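Local coordinates for probable 2-dehydro-3-deoxygalactonokinase DgoK1 (Sinorhizobium meliloti, PDB 3T69), which probably phosphorylates 2-dehydro-3-deoxy-D-galactonate with ATP, the second step in the breakdown of D-galactonate to pyruvate and D-glyceraldehyde 3-phosphate, at residues E128-A136 against A290-A301; S241-I249 against L273-Q281. All blocks are in the same frame, centred on the assembly; numbering follows the deposited sequence.

How the interactions relate
From the N terminus, the chain first builds the mixed sheet that contains strands 9-14 and 108-116, then enters helix 128-139, the first partner of interaction 1. Strands 143-148, 153-159 and 162-169 and a run of helices follow. Interaction 2 then joins helix 233-252 to helix 268-280 and closes a short loop through strand 261-264. Only after strand 284-285 does helix 290-305 return to 128-136 and close interaction 1, so the whole of interaction 2 falls within its longer loop. Interaction 1 sits between the two sheets; interaction 2 packs helix 233-252 on helix 268-280, beside helices 171-181 and 199-210. The contact centres are 24 Å apart, on opposite sides of the chain's centre.

Interaction 1: residues E128-A136 against A290-A301; sequences EETQLLGAA and ADEAVRAGLSAA
G134 and G297 bring helices 128-136 and 290-301 together almost at right angles: the segment axes cross at 85° with a closest approach of 6.4 Å, and the two glycine CA atoms lie 3.5 Å apart. With no side chain on either glycine, the backbones meet directly through CA-H...O contacts, G297 CA to T130 O at 3.1 Å and G134 CA to A293 O at 3.3 Å. This glycine-to-glycine crossing is consistent with the paired connecting helices at the interdomain hinge of the actin-like sugar kinase fold. T130 OG1, beside the backbone N (chi1 -61°), donates to E129 OE2, leaving the methyl CG2 opposite N and against L298 N. Q131 runs alongside V294, both pointing the same way, with CG 3.5 Å from V294 CG1. Its extended chain carries NE2 to A290 O, a weak, bent hydrogen bond of 3.3 Å. A293 CB rests against the carbonyl O and CB of Q131 and packs on A135 CB at 4.1 Å. Toward the C-terminal end of 290-301, L133 of the other helix lies against G297, CG 4.1 Å from A300 CB. T130 and A301 also touch L111 of strand 108-116; V294 and L298 pack on strand 9-14.

Interaction 2: residues S241-I249 against L273-Q281; sequences SGTLIGLEI and LYRTALESQ
Helix 233-252, strand 261-264 and helix 268-280 follow one another in the later half of this actin-like kinase fold, and Y274 of the second helix meets I245 and E248 of the first where the two pack. The segment axes stand 10.6 Å apart and cross at 59°, room enough for a layer of side chains between them. I245 is central to that layer. Its CG2 touches A277 CB at 3.8 Å and also stands over one face of the Y274 ring, displaced toward the rim. The other branch, CG1, approaches the ring obliquely near CZ, and CD1 carries on toward L273 CD2. One turn later, I249 sends CD1 against L278 CD2 at 4.1 Å and approaches the CG of Q281, whose NE2 bonds to S206 outside the contact. The polar side belongs to E248. With CG turned trans to its N (chi1 -178°) and the chain extended, its carboxylate arrives at the edge of the Y274 ring, the two planes 52° apart. Both oxygens of this buried group are gripped twice: OE2 by W155 NE1 and S153 OG, OE1 by T171 OG1 and Y274. Y274 OH donates to E248 OE1 over 3.0 Å, from the syn side and 31° out of the carboxylate plane.

Interaction 1: residues E128-A136 against A290-A301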
ATOM      1  N   GLU B 128      10.935 -19.858  -2.801  1.00 44.04           N
ATOM      2  CA  GLU B 128      11.165 -19.622  -4.213  1.00 43.42           C
ATOM      3  C   GLU B 128      12.540 -20.128  -4.597  1.00 43.47           C
ATOM      4  O   GLU B 128      12.830 -20.318  -5.797  1.00 43.87           O
ATOM      5  CB  GLU B 128      11.066 -18.100  -4.508  1.00 44.26           C
ATOM      6  CG  GLU B 128       9.657 -17.431  -4.356  1.00 44.31           C
ATOM      7  CD  GLU B 128       9.324 -16.988  -2.953  1.00 47.93           C
ATOM      8  OE1 GLU B 128      10.220 -17.036  -2.082  1.00 51.58           O
ATOM      9  OE2 GLU B 128       8.163 -16.588  -2.692  1.00 47.15           O
ATOM     10  N   GLU B 129      13.428 -20.320  -3.623  1.00 43.23           N
ATOM     11  CA  GLU B 129      14.736 -20.869  -4.012  1.00 43.60           C
ATOM     12  C   GLU B 129      14.558 -22.348  -4.368  1.00 44.21           C
ATOM     13  O   GLU B 129      15.300 -22.868  -5.155  1.00 44.72           O
ATOM     14  CB  GLU B 129      15.857 -20.680  -2.964  1.00 42.80           C
ATOM     15  CG  GLU B 129      15.812 -21.646  -1.808  1.00 41.63           C
ATOM     16  CD  GLU B 129      14.557 -21.428  -1.022  1.00 45.21           C
ATOM     17  OE1 GLU B 129      14.222 -20.235  -0.849  1.00 48.82           O
ATOM     18  OE2 GLU B 129      13.898 -22.402  -0.606  1.00 42.79           O
ATOM     19  N   THR B 130      13.575 -23.009  -3.787  1.00 45.11           N
ATOM     20  CA  THR B 130      13.334 -24.384  -4.115  1.00 47.56           C
ATOM     21  C   THR B 130      12.614 -24.586  -5.469  1.00 48.88           C
ATOM     22  O   THR B 130      12.883 -25.564  -6.178  1.00 48.98           O
ATOM     23  CB  THR B 130      12.616 -25.089  -2.983  1.00 47.90           C
ATOM     24  OG1 THR B 130      13.471 -25.035  -1.827  1.00 47.64           O
ATOM     25  CG2 THR B 130      12.350 -26.539  -3.359  1.00 46.41           C
ATOM     26  N   GLN B 131      11.755 -23.634  -5.845  1.00 49.39           N
ATOM     27  CA  GLN B 131      11.214 -23.627  -7.188  1.00 49.38           C
ATOM     28  C   GLN B 131      12.344 -23.296  -8.141  1.00 49.34           C
ATOM     29  O   GLN B 131      12.309 -23.652  -9.298  1.00 49.71           O
ATOM     30  CB  GLN B 131      10.046 -22.653  -7.320  1.00 49.31           C
ATOM     31  CG  GLN B 131       9.009 -22.763  -6.178  1.00 50.48           C
ATOM     32  CD  GLN B 131       7.857 -21.758  -6.308  1.00 51.92           C
ATOM     33  OE1 GLN B 131       8.027 -20.554  -6.133  1.00 49.69           O
ATOM     34  NE2 GLN B 131       6.677 -22.267  -6.610  1.00 54.70           N
ATOM     35  N   LEU B 132      13.375 -22.641  -7.678  1.00 49.61           N
ATOM     36  CA  LEU B 132      14.466 -22.374  -8.613  1.00 51.07           C
ATOM     37  C   LEU B 132      15.444 -23.530  -8.706  1.00 52.16           C
ATOM     38  O   LEU B 132      16.139 -23.703  -9.721  1.00 52.86           O
ATOM     39  CB  LEU B 132      15.210 -21.094  -8.259  1.00 50.76           C
ATOM     40  CG  LEU B 132      14.501 -19.771  -8.513  1.00 50.57           C
ATOM     41  CD1 LEU B 132      15.244 -18.665  -7.772  1.00 52.25           C
ATOM     42  CD2 LEU B 132      14.423 -19.467  -9.995  1.00 50.27           C
ATOM     43  N   LEU B 133      15.525 -24.318  -7.641  1.00 53.22           N
ATOM     44  CA  LEU B 133      16.357 -25.519  -7.674  1.00 53.85           C
ATOM     45  C   LEU B 133      15.705 -26.417  -8.726  1.00 54.59           C
ATOM     46  O   LEU B 133      16.376 -26.933  -9.624  1.00 53.73           O
ATOM     47  CB  LEU B 133      16.395 -26.204  -6.302  1.00 53.23           C
ATOM     48  CG  LEU B 133      17.023 -27.597  -6.209  1.00 51.00           C
ATOM     49  CD1 LEU B 133      18.480 -27.607  -6.604  1.00 46.56           C
ATOM     50  CD2 LEU B 133      16.804 -28.105  -4.807  1.00 49.19           C
ATOM     51  N   GLY B 134      14.386 -26.530  -8.599  1.00 55.36           N
ATOM     52  CA  GLY B 134      13.572 -27.294  -9.491  1.00 57.65           C
ATOM     53  C   GLY B 134      13.769 -26.971 -10.954  1.00 58.94           C
ATOM     54  O   GLY B 134      13.968 -27.869 -11.753  1.00 59.12           O
ATOM     55  N   ALA B 135      13.751 -25.696 -11.309  1.00 60.38           N
ATOM     56  CA  ALA B 135      13.560 -25.337 -12.700  1.00 62.25           C
ATOM     57  C   ALA B 135      14.817 -24.923 -13.441  1.00 63.96           C
ATOM     58  O   ALA B 135      14.786 -24.810 -14.667  1.00 64.05           O
ATOM     59  CB  ALA B 135      12.486 -24.279 -12.834  1.00 61.89           C
ATOM     60  N   ALA B 136      15.922 -24.715 -12.730  1.00 66.22           N
ATOM     61  CA  ALA B 136      17.148 -24.230 -13.379  1.00 68.94           C
ATOM     62  C   ALA B 136      17.511 -25.012 -14.657  1.00 71.11           C
ATOM     63  O   ALA B 136      17.765 -24.407 -15.708  1.00 71.71           O
ATOM     64  CB  ALA B 136      18.313 -24.228 -12.406  1.00 68.78           C
ATOM     65  N   ALA B 290       4.223 -23.620 -11.459  1.00 60.90           N
ATOM     66  CA  ALA B 290       4.779 -23.280 -10.150  1.00 61.15           C
ATOM     67  C   ALA B 290       5.012 -24.515  -9.320  1.00 61.20           C
ATOM     68  O   ALA B 290       6.129 -24.723  -8.809  1.00 60.96           O
ATOM     69  CB  ALA B 290       3.880 -22.306  -9.398  1.00 61.38           C
ATOM     70  N   ASP B 291       3.964 -25.322  -9.180  1.00 60.97           N
ATOM     71  CA  ASP B 291       4.076 -26.571  -8.422  1.00 60.81           C
ATOM     72  C   ASP B 291       4.975 -27.643  -9.123  1.00 59.36           C
ATOM     73  O   ASP B 291       5.689 -28.407  -8.480  1.00 58.94           O
ATOM     74  CB  ASP B 291       2.689 -27.063  -7.968  1.00 61.71           C
ATOM     75  CG  ASP B 291       2.023 -26.116  -6.874  1.00 65.52           C
ATOM     76  OD1 ASP B 291       2.663 -25.128  -6.424  1.00 69.29           O
ATOM     77  OD2 ASP B 291       0.867 -26.378  -6.436  1.00 66.51           O
ATOM     78  N   GLU B 292       5.012 -27.666 -10.440  1.00 57.87           N
ATOM     79  CA  GLU B 292       5.971 -28.572 -11.052  1.00 56.65           C
ATOM     80  C   GLU B 292       7.419 -28.206 -10.630  1.00 55.30           C
ATOM     81  O   GLU B 292       8.214 -29.073 -10.319  1.00 55.46           O
ATOM     82  CB  GLU B 292       5.795 -28.662 -12.602  1.00 56.35           C
ATOM     83  N   ALA B 293       7.741 -26.920 -10.566  1.00 54.15           N
ATOM     84  CA  ALA B 293       9.057 -26.470 -10.096  1.00 52.07           C
ATOM     85  C   ALA B 293       9.363 -26.722  -8.610  1.00 51.06           C
ATOM     86  O   ALA B 293      10.539 -26.974  -8.289  1.00 50.38           O
ATOM     87  CB  ALA B 293       9.297 -25.021 -10.450  1.00 51.72           C
ATOM     88  N   VAL B 294       8.356 -26.645  -7.720  1.00 49.49           N
ATOM     89  CA  VAL B 294       8.624 -26.978  -6.319  1.00 49.35           C
ATOM     90  C   VAL B 294       8.824 -28.448  -6.113  1.00 49.87           C
ATOM     91  O   VAL B 294       9.800 -28.824  -5.440  1.00 50.37           O
ATOM     92  CB  VAL B 294       7.555 -26.631  -5.262  1.00 49.36           C
ATOM     93  CG1 VAL B 294       8.032 -25.536  -4.357  1.00 49.12           C
ATOM     94  CG2 VAL B 294       6.198 -26.429  -5.834  1.00 48.54           C
ATOM     95  N   ARG B 295       7.891 -29.285  -6.619  1.00 49.26           N
ATOM     96  CA  ARG B 295       8.052 -30.729  -6.446  1.00 48.21           C
ATOM     97  C   ARG B 295       9.452 -31.118  -6.979  1.00 47.14           C
ATOM     98  O   ARG B 295      10.190 -31.907  -6.357  1.00 47.56           O
ATOM     99  CB  ARG B 295       6.880 -31.543  -7.051  1.00 48.17           C
ATOM    100  N   ALA B 296       9.877 -30.452  -8.039  1.00 45.16           N
ATOM    101  CA  ALA B 296      11.147 -30.796  -8.614  1.00 44.60           C
ATOM    102  C   ALA B 296      12.302 -30.351  -7.742  1.00 44.62           C
ATOM    103  O   ALA B 296      13.351 -31.006  -7.709  1.00 45.44           O
ATOM    104  CB  ALA B 296      11.277 -30.220  -9.985  1.00 43.39           C
ATOM    105  N   GLY B 297      12.134 -29.213  -7.069  1.00 44.23           N
ATOM    106  CA  GLY B 297      13.179 -28.651  -6.259  1.00 43.16           C
ATOM    107  C   GLY B 297      13.259 -29.486  -5.000  1.00 43.75           C
ATOM    108  O   GLY B 297      14.352 -29.853  -4.580  1.00 44.00           O
ATOM    109  N   LEU B 298      12.122 -29.819  -4.402  1.00 43.28           N
ATOM    110  CA  LEU B 298      12.165 -30.729  -3.289  1.00 45.04           C
ATOM    111  C   LEU B 298      12.700 -32.121  -3.705  1.00 46.20           C
ATOM    112  O   LEU B 298      13.311 -32.819  -2.896  1.00 47.16           O
ATOM    113  CB  LEU B 298      10.809 -30.866  -2.592  1.00 44.56           C
ATOM    114  CG  LEU B 298      10.071 -29.629  -2.071  1.00 45.55           C
ATOM    115  CD1 LEU B 298       8.594 -29.820  -2.251  1.00 45.98           C
ATOM    116  CD2 LEU B 298      10.347 -29.363  -0.629  1.00 48.39           C
ATOM    117  N   SER B 299      12.475 -32.544  -4.947  1.00 47.35           N
ATOM    118  CA  SER B 299      13.005 -33.852  -5.379  1.00 47.49           C
ATOM    119  C   SER B 299      14.548 -33.843  -5.476  1.00 46.87           C
ATOM    120  O   SER B 299      15.223 -34.738  -4.962  1.00 46.36           O
ATOM    121  CB  SER B 299      12.303 -34.361  -6.670  1.00 47.86           C
ATOM    122  OG  SER B 299      13.122 -35.269  -7.411  1.00 47.61           O
ATOM    123  N   ALA B 300      15.108 -32.812  -6.084  1.00 47.08           N
ATOM    124  CA  ALA B 300      16.559 -32.769  -6.216  1.00 48.31           C
ATOM    125  C   ALA B 300      17.275 -32.746  -4.845  1.00 49.19           C
ATOM    126  O   ALA B 300      18.404 -33.245  -4.726  1.00 50.51           O
ATOM    127  CB  ALA B 300      16.977 -31.615  -7.075  1.00 47.77           C
ATOM    128  N   ALA B 301      16.604 -32.195  -3.824  1.00 48.36           N
ATOM    129  CA  ALA B 301      17.143 -32.160  -2.473  1.00 48.09           C
ATOM    130  C   ALA B 301      17.039 -33.514  -1.810  1.00 47.37           C
ATOM    131  O   ALA B 301      18.032 -34.007  -1.291  1.00 48.47           O
ATOM    132  CB  ALA B 301      16.475 -31.023  -1.580  1.00 47.67           C
TER

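Interaction 2: residues S241-I249 against L273-Q281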
ATOM      1  N   SER B 241      -5.595  -4.010  -9.130  1.00 43.11           N
ATOM      2  CA  SER B 241      -4.614  -5.025  -9.355  1.00 42.53           C
ATOM      3  C   SER B 241      -3.656  -4.518 -10.408  1.00 42.22           C
ATOM      4  O   SER B 241      -2.423  -4.608 -10.253  1.00 42.70           O
ATOM      5  CB  SER B 241      -5.272  -6.301  -9.822  1.00 43.35           C
ATOM      6  OG  SER B 241      -4.255  -7.258 -10.072  1.00 46.04           O
ATOM      7  N   GLY B 242      -4.218  -3.928 -11.454  1.00 40.80           N
ATOM      8  CA  GLY B 242      -3.426  -3.473 -12.532  1.00 40.04           C
ATOM      9  C   GLY B 242      -2.408  -2.453 -12.131  1.00 40.90           C
ATOM     10  O   GLY B 242      -1.264  -2.467 -12.658  1.00 42.09           O
ATOM     11  N   THR B 243      -2.787  -1.555 -11.210  1.00 40.13           N
ATOM     12  CA  THR B 243      -1.882  -0.462 -10.806  1.00 39.08           C
ATOM     13  C   THR B 243      -0.652  -1.008 -10.115  1.00 38.32           C
ATOM     14  O   THR B 243       0.523  -0.664 -10.453  1.00 38.23           O
ATOM     15  CB  THR B 243      -2.590   0.583  -9.863  1.00 40.11           C
ATOM     16  OG1 THR B 243      -3.723   1.175 -10.540  1.00 40.43           O
ATOM     17  CG2 THR B 243      -1.612   1.658  -9.441  1.00 36.91           C
ATOM     18  N   LEU B 244      -0.933  -1.863  -9.142  1.00 36.95           N
ATOM     19  CA  LEU B 244       0.096  -2.509  -8.348  1.00 36.83           C
ATOM     20  C   LEU B 244       1.048  -3.266  -9.248  1.00 37.47           C
ATOM     21  O   LEU B 244       2.286  -3.138  -9.112  1.00 37.91           O
ATOM     22  CB  LEU B 244      -0.547  -3.474  -7.375  1.00 36.14           C
ATOM     23  CG  LEU B 244      -1.305  -2.761  -6.271  1.00 37.23           C
ATOM     24  CD1 LEU B 244      -1.849  -3.786  -5.323  1.00 32.54           C
ATOM     25  CD2 LEU B 244      -0.393  -1.674  -5.529  1.00 36.43           C
ATOM     26  N   ILE B 245       0.468  -4.038 -10.183  1.00 36.99           N
ATOM     27  CA  ILE B 245       1.273  -4.842 -11.050  1.00 36.31           C
ATOM     28  C   ILE B 245       2.057  -3.959 -12.033  1.00 36.16           C
ATOM     29  O   ILE B 245       3.269  -4.203 -12.314  1.00 36.55           O
ATOM     30  CB  ILE B 245       0.471  -5.985 -11.742  1.00 37.01           C
ATOM     31  CG1 ILE B 245       0.083  -7.039 -10.722  1.00 36.86           C
ATOM     32  CG2 ILE B 245       1.368  -6.674 -12.769  1.00 37.57           C
ATOM     33  CD1 ILE B 245      -1.149  -7.844 -11.048  1.00 40.53           C
ATOM     34  N   GLY B 246       1.416  -2.911 -12.540  1.00 34.72           N
ATOM     35  CA  GLY B 246       2.137  -2.053 -13.461  1.00 34.31           C
ATOM     36  C   GLY B 246       3.361  -1.503 -12.781  1.00 34.56           C
ATOM     37  O   GLY B 246       4.429  -1.343 -13.388  1.00 34.79           O
ATOM     38  N   LEU B 247       3.221  -1.263 -11.480  1.00 35.61           N
ATOM     39  CA  LEU B 247       4.309  -0.649 -10.683  1.00 35.80           C
ATOM     40  C   LEU B 247       5.460  -1.597 -10.483  1.00 35.31           C
ATOM     41  O   LEU B 247       6.632  -1.241 -10.743  1.00 34.74           O
ATOM     42  CB  LEU B 247       3.754  -0.141  -9.347  1.00 36.45           C
ATOM     43  CG  LEU B 247       4.676   0.431  -8.303  1.00 36.05           C
ATOM     44  CD1 LEU B 247       5.423   1.621  -8.805  1.00 37.34           C
ATOM     45  CD2 LEU B 247       3.803   0.854  -7.216  1.00 39.71           C
ATOM     46  N   GLU B 248       5.138  -2.814 -10.058  1.00 36.07           N
ATOM     47  CA  GLU B 248       6.132  -3.906 -10.093  1.00 37.38           C
ATOM     48  C   GLU B 248       6.979  -3.963 -11.363  1.00 38.05           C
ATOM     49  O   GLU B 248       8.209  -4.114 -11.315  1.00 38.49           O
ATOM     50  CB  GLU B 248       5.446  -5.240  -9.999  1.00 37.41           C
ATOM     51  CG  GLU B 248       6.464  -6.365  -9.992  1.00 39.05           C
ATOM     52  CD  GLU B 248       5.863  -7.682  -9.552  1.00 42.67           C
ATOM     53  OE1 GLU B 248       4.848  -7.654  -8.804  1.00 43.13           O
ATOM     54  OE2 GLU B 248       6.415  -8.742  -9.969  1.00 44.27           O
ATOM     55  N   ILE B 249       6.332  -3.850 -12.520  1.00 38.64           N
ATOM     56  CA  ILE B 249       7.085  -4.117 -13.724  1.00 39.07           C
ATOM     57  C   ILE B 249       7.992  -2.973 -14.029  1.00 39.29           C
ATOM     58  O   ILE B 249       9.173  -3.175 -14.375  1.00 39.95           O
ATOM     59  CB  ILE B 249       6.192  -4.414 -14.891  1.00 39.65           C
ATOM     60  CG1 ILE B 249       5.459  -5.730 -14.653  1.00 36.43           C
ATOM     61  CG2 ILE B 249       7.017  -4.403 -16.191  1.00 40.00           C
ATOM     62  CD1 ILE B 249       4.237  -5.806 -15.509  1.00 35.53           C
ATOM     63  N   LEU B 273      -3.019 -13.791 -15.128  1.00 55.49           N
ATOM     64  CA  LEU B 273      -2.872 -12.364 -14.801  1.00 54.13           C
ATOM     65  C   LEU B 273      -1.489 -11.745 -15.090  1.00 52.77           C
ATOM     66  O   LEU B 273      -1.401 -10.700 -15.734  1.00 52.52           O
ATOM     67  CB  LEU B 273      -3.245 -12.148 -13.348  1.00 54.32           C
ATOM     68  CG  LEU B 273      -3.903 -10.812 -12.983  1.00 56.93           C
ATOM     69  CD1 LEU B 273      -5.119 -10.512 -13.872  1.00 57.90           C
ATOM     70  CD2 LEU B 273      -4.333 -10.853 -11.501  1.00 58.06           C
ATOM     71  N   TYR B 274      -0.407 -12.388 -14.663  1.00 51.47           N
ATOM     72  CA  TYR B 274       0.914 -11.859 -14.963  1.00 50.73           C
ATOM     73  C   TYR B 274       1.402 -11.974 -16.407  1.00 51.93           C
ATOM     74  O   TYR B 274       2.159 -11.105 -16.878  1.00 51.15           O
ATOM     75  CB  TYR B 274       1.976 -12.418 -14.012  1.00 50.65           C
ATOM     76  CG  TYR B 274       2.123 -11.659 -12.701  1.00 46.77           C
ATOM     77  CD1 TYR B 274       3.223 -10.834 -12.469  1.00 44.17           C
ATOM     78  CD2 TYR B 274       1.172 -11.763 -11.703  1.00 42.28           C
ATOM     79  CE1 TYR B 274       3.380 -10.128 -11.244  1.00 39.02           C
ATOM     80  CE2 TYR B 274       1.325 -11.069 -10.489  1.00 40.45           C
ATOM     81  CZ  TYR B 274       2.417 -10.254 -10.280  1.00 38.62           C
ATOM     82  OH  TYR B 274       2.551  -9.594  -9.081  1.00 40.13           O
ATOM     83  N   ARG B 275       0.998 -13.036 -17.118  1.00 53.53           N
ATOM     84  CA  ARG B 275       1.491 -13.232 -18.503  1.00 53.85           C
ATOM     85  C   ARG B 275       0.786 -12.162 -19.282  1.00 53.95           C
ATOM     86  O   ARG B 275       1.374 -11.489 -20.150  1.00 53.88           O
ATOM     87  CB  ARG B 275       1.127 -14.648 -19.060  1.00 54.52           C
ATOM     88  N   THR B 276      -0.490 -12.007 -18.929  1.00 53.86           N
ATOM     89  CA  THR B 276      -1.351 -11.008 -19.534  1.00 54.86           C
ATOM     90  C   THR B 276      -0.711  -9.635 -19.333  1.00 55.23           C
ATOM     91  O   THR B 276      -0.484  -8.865 -20.291  1.00 55.90           O
ATOM     92  CB  THR B 276      -2.714 -11.066 -18.867  1.00 54.91           C
ATOM     93  OG1 THR B 276      -3.244 -12.378 -19.034  1.00 54.88           O
ATOM     94  CG2 THR B 276      -3.671 -10.061 -19.441  1.00 56.01           C
ATOM     95  N   ALA B 277      -0.367  -9.363 -18.081  1.00 54.82           N
ATOM     96  CA  ALA B 277       0.195  -8.093 -17.743  1.00 54.37           C
ATOM     97  C   ALA B 277       1.574  -7.922 -18.386  1.00 53.98           C
ATOM     98  O   ALA B 277       1.908  -6.844 -18.870  1.00 54.65           O
ATOM     99  CB  ALA B 277       0.222  -7.933 -16.217  1.00 53.78           C
ATOM    100  N   LEU B 278       2.371  -8.976 -18.413  1.00 53.91           N
ATOM    101  CA  LEU B 278       3.727  -8.858 -18.978  1.00 54.68           C
ATOM    102  C   LEU B 278       3.798  -8.698 -20.519  1.00 55.43           C
ATOM    103  O   LEU B 278       4.681  -7.979 -21.056  1.00 56.19           O
ATOM    104  CB  LEU B 278       4.616 -10.032 -18.531  1.00 54.21           C
ATOM    105  CG  LEU B 278       4.933 -10.152 -17.039  1.00 53.48           C
ATOM    106  CD1 LEU B 278       5.240 -11.566 -16.668  1.00 50.82           C
ATOM    107  CD2 LEU B 278       6.085  -9.231 -16.647  1.00 53.38           C
ATOM    108  N   GLU B 279       2.898  -9.381 -21.229  1.00 55.41           N
ATOM    109  CA  GLU B 279       2.883  -9.274 -22.675  1.00 55.46           C
ATOM    110  C   GLU B 279       2.474  -7.866 -23.071  1.00 55.46           C
ATOM    111  O   GLU B 279       3.182  -7.221 -23.863  1.00 55.59           O
ATOM    112  CB  GLU B 279       1.993 -10.347 -23.300  1.00 55.57           C
ATOM    113  CG  GLU B 279       2.716 -11.685 -23.407  1.00 56.02           C
ATOM    114  CD  GLU B 279       1.800 -12.909 -23.522  1.00 56.95           C
ATOM    115  OE1 GLU B 279       0.616 -12.895 -23.102  1.00 56.86           O
ATOM    116  OE2 GLU B 279       2.314 -13.929 -24.014  1.00 58.55           O
ATOM    117  N   SER B 280       1.377  -7.376 -22.479  1.00 55.04           N
ATOM    118  CA  SER B 280       0.926  -5.991 -22.698  1.00 54.78           C
ATOM    119  C   SER B 280       2.067  -4.978 -22.621  1.00 54.45           C
ATOM    120  O   SER B 280       2.004  -3.943 -23.265  1.00 53.95           O
ATOM    121  CB  SER B 280      -0.233  -5.608 -21.767  1.00 54.63           C
ATOM    122  OG  SER B 280       0.226  -5.317 -20.458  1.00 55.50           O
ATOM    123  N   GLN B 281       3.125  -5.283 -21.869  1.00 54.65           N
ATOM    124  CA  GLN B 281       4.274  -4.364 -21.817  1.00 55.04           C
ATOM    125  C   GLN B 281       5.369  -4.718 -22.783  1.00 55.91           C
ATOM    126  O   GLN B 281       6.467  -4.142 -22.712  1.00 55.52           O
ATOM    127  CB  GLN B 281       4.839  -4.160 -20.394  1.00 54.83           C
ATOM    128  CG  GLN B 281       3.797  -3.710 -19.371  1.00 53.34           C
ATOM    129  CD  GLN B 281       2.948  -2.534 -19.862  1.00 51.95           C
ATOM    130  OE1 GLN B 281       3.472  -1.472 -20.227  1.00 52.44           O
ATOM    131  NE2 GLN B 281       1.631  -2.721 -19.864  1.00 49.63           N
TER